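Local structure of uncharacterized protein YjgB (Bacillus subtilis, 4YGT) at residues Val119-Thr124 against Asp132-Thr137. The protein is of unknown function but is a putative secreted lipoprotein of the DUF4309 family. Sequence-based numbering, arbitrary orientation.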
loop_
_atom_site.group_PDB
_atom_site.type_symbol
_atom_site.label_atom_id
_atom_site.label_comp_id
_atom_site.label_asym_id
_atom_site.label_seq_id
_atom_site.Cartn_x
_atom_site.Cartn_y
_atom_site.Cartn_z
ATOM N N VAL A 119 5.599 -7.012 15.049
ATOM C CA VAL A 119 5.128 -5.735 14.516
ATOM C C VAL A 119 5.704 -4.600 15.392
ATOM O O VAL A 119 5.801 -4.772 16.610
ATOM C CB VAL A 119 3.565 -5.737 14.441
ATOM C CG1 VAL A 119 2.913 -5.933 15.821
ATOM C CG2 VAL A 119 3.031 -4.495 13.752
ATOM N N ASN A 120 6.090 -3.458 14.782
ATOM C CA ASN A 120 6.619 -2.337 15.563
ATOM C C ASN A 120 5.515 -1.650 16.379
ATOM O O ASN A 120 5.711 -1.377 17.565
ATOM C CB ASN A 120 7.319 -1.324 14.675
ATOM C CG ASN A 120 8.600 -1.847 14.069
ATOM O OD1 ASN A 120 8.628 -2.339 12.934
ATOM N ND2 ASN A 120 9.692 -1.758 14.822
ATOM N N ARG A 121 4.358 -1.387 15.744
ATOM C CA ARG A 121 3.202 -0.674 16.311
ATOM C C ARG A 121 1.893 -1.245 15.875
ATOM O O ARG A 121 1.763 -1.665 14.720
ATOM C CB ARG A 121 3.184 0.765 15.746
ATOM C CG ARG A 121 3.893 1.833 16.519
ATOM C CD ARG A 121 3.880 3.088 15.657
ATOM N NE ARG A 121 5.196 3.725 15.593
ATOM C CZ ARG A 121 6.127 3.434 14.691
ATOM N NH1 ARG A 121 5.899 2.514 13.765
ATOM N NH2 ARG A 121 7.298 4.055 14.715
ATOM N N VAL A 122 0.874 -1.091 16.715
ATOM C CA VAL A 122 -0.494 -1.403 16.343
ATOM C C VAL A 122 -1.259 -0.102 16.614
ATOM O O VAL A 122 -1.217 0.406 17.733
ATOM C CB VAL A 122 -1.090 -2.669 16.997
ATOM C CG1 VAL A 122 -2.534 -2.863 16.561
ATOM C CG2 VAL A 122 -0.278 -3.903 16.624
ATOM N N LEU A 123 -1.834 0.500 15.557
ATOM C CA LEU A 123 -2.513 1.799 15.622
ATOM C C LEU A 123 -3.974 1.738 15.189
ATOM O O LEU A 123 -4.374 0.885 14.386
ATOM C CB LEU A 123 -1.807 2.847 14.725
ATOM C CG LEU A 123 -0.360 3.276 14.982
ATOM C CD1 LEU A 123 0.156 4.108 13.810
ATOM C CD2 LEU A 123 -0.229 4.095 16.264
ATOM N N THR A 124 -4.741 2.722 15.656
ATOM C CA THR A 124 -6.161 2.880 15.362
ATOM C C THR A 124 -6.267 3.605 13.999
ATOM O O THR A 124 -5.303 4.270 13.576
ATOM C CB THR A 124 -6.850 3.586 16.575
ATOM O OG1 THR A 124 -8.268 3.418 16.522
ATOM C CG2 THR A 124 -6.465 5.066 16.736
ATOM N N ASP A 132 -4.322 -1.171 12.090
ATOM C CA ASP A 132 -3.108 -0.966 11.322
ATOM C C ASP A 132 -1.879 -1.567 12.025
ATOM O O ASP A 132 -1.467 -1.080 13.079
ATOM C CB ASP A 132 -2.969 0.552 11.138
ATOM C CG ASP A 132 -1.762 1.094 10.425
ATOM O OD1 ASP A 132 -1.015 0.293 9.824
ATOM O OD2 ASP A 132 -1.562 2.323 10.470
ATOM N N TYR A 133 -1.284 -2.612 11.414
ATOM C CA TYR A 133 -0.033 -3.236 11.859
ATOM C C TYR A 133 1.141 -2.507 11.170
ATOM O O TYR A 133 1.295 -2.616 9.951
ATOM C CB TYR A 133 -0.036 -4.729 11.512
ATOM C CG TYR A 133 -1.017 -5.540 12.323
ATOM C CD1 TYR A 133 -2.348 -5.649 11.935
ATOM C CD2 TYR A 133 -0.614 -6.220 13.469
ATOM C CE1 TYR A 133 -3.254 -6.422 12.659
ATOM C CE2 TYR A 133 -1.515 -6.980 14.217
ATOM C CZ TYR A 133 -2.838 -7.072 13.809
ATOM O OH TYR A 133 -3.742 -7.831 14.506
ATOM N N VAL A 134 1.919 -1.704 11.923
ATOM C CA VAL A 134 2.996 -0.897 11.343
ATOM C C VAL A 134 4.358 -1.571 11.495
ATOM O O VAL A 134 4.749 -1.946 12.600
ATOM C CB VAL A 134 3.038 0.539 11.928
ATOM C CG1 VAL A 134 4.032 1.418 11.181
ATOM C CG2 VAL A 134 1.664 1.180 11.935
ATOM N N TYR A 135 5.095 -1.668 10.373
ATOM C CA TYR A 135 6.467 -2.181 10.281
ATOM C C TYR A 135 7.402 -1.050 9.847
ATOM O O TYR A 135 7.172 -0.461 8.806
ATOM C CB TYR A 135 6.547 -3.368 9.294
ATOM C CG TYR A 135 6.034 -4.658 9.895
ATOM C CD1 TYR A 135 6.878 -5.498 10.612
ATOM C CD2 TYR A 135 4.695 -5.024 9.774
ATOM C CE1 TYR A 135 6.404 -6.675 11.193
ATOM C CE2 TYR A 135 4.215 -6.206 10.334
ATOM C CZ TYR A 135 5.073 -7.031 11.043
ATOM O OH TYR A 135 4.602 -8.198 11.606
ATOM N N ASP A 136 8.424 -0.716 10.662
ATOM C CA ASP A 136 9.362 0.347 10.300
ATOM C C ASP A 136 10.344 -0.180 9.258
ATOM O O ASP A 136 10.846 -1.297 9.403
ATOM C CB ASP A 136 10.095 0.907 11.526
ATOM C CG ASP A 136 9.233 1.716 12.491
ATOM O OD1 ASP A 136 8.196 2.280 12.048
ATOM O OD2 ASP A 136 9.637 1.858 13.660
ATOM N N THR A 137 10.556 0.598 8.177
ATOM C CA THR A 137 11.412 0.234 7.037
ATOM C C THR A 137 12.366 1.399 6.665
ATOM O O THR A 137 12.179 2.105 5.673
ATOM C CB THR A 137 10.544 -0.207 5.834
ATOM O OG1 THR A 137 9.733 0.893 5.420
ATOM C CG2 THR A 137 9.667 -1.411 6.150
HETATM O O HOH W 1 10.759 -3.856 10.816
#
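An antiparallel beta hairpin pairs edge strand 121-124 with strand 131-137, with a classic beta bulge at the start of the pairing, where Asn120 and Arg121 both face Val134. The evidence is a shared acceptor: Val134 O accepts a hydrogen bond from Arg121 N at 3.2 Å, on a lone pair, and a weak one from Asn120 N. Val134 N returns to Arg121 O at 2.8 Å, and Leu123 and Asp132 form the next hydrogen-bonded pair. The side chain of bulge residue Asn120 adds a further bond to the second strand. Its OD1 accepts Asp136 N at 2.8 Å, nearly straight (170°) although the donor lies above the amide's carbonyl plane, while its amide stacks on the Asp136 carboxylate, the planes 21° apart. Arg121, bent at chi3 (-133°), brings NH1 past Val134 CG1 into a salt bridge with Asp136 OD1 (2.9 Å); OD1 lies in the guanidinium plane, while NH1 approaches its syn side from out of the carboxylate plane. On the face that carries Tyr133, Val119 CA sits over the Tyr135 ring in a CH-pi contact, 4.1 Å from its centroid; Tyr135 OH is hydrogen-bonded to Gly117 O. Val122 CG2 packs against Tyr133 CD2 (3.9 Å). Together these features typify a bulged antiparallel hairpin at the edge of a sheet, with helix 109-116 packed on the tyrosine face.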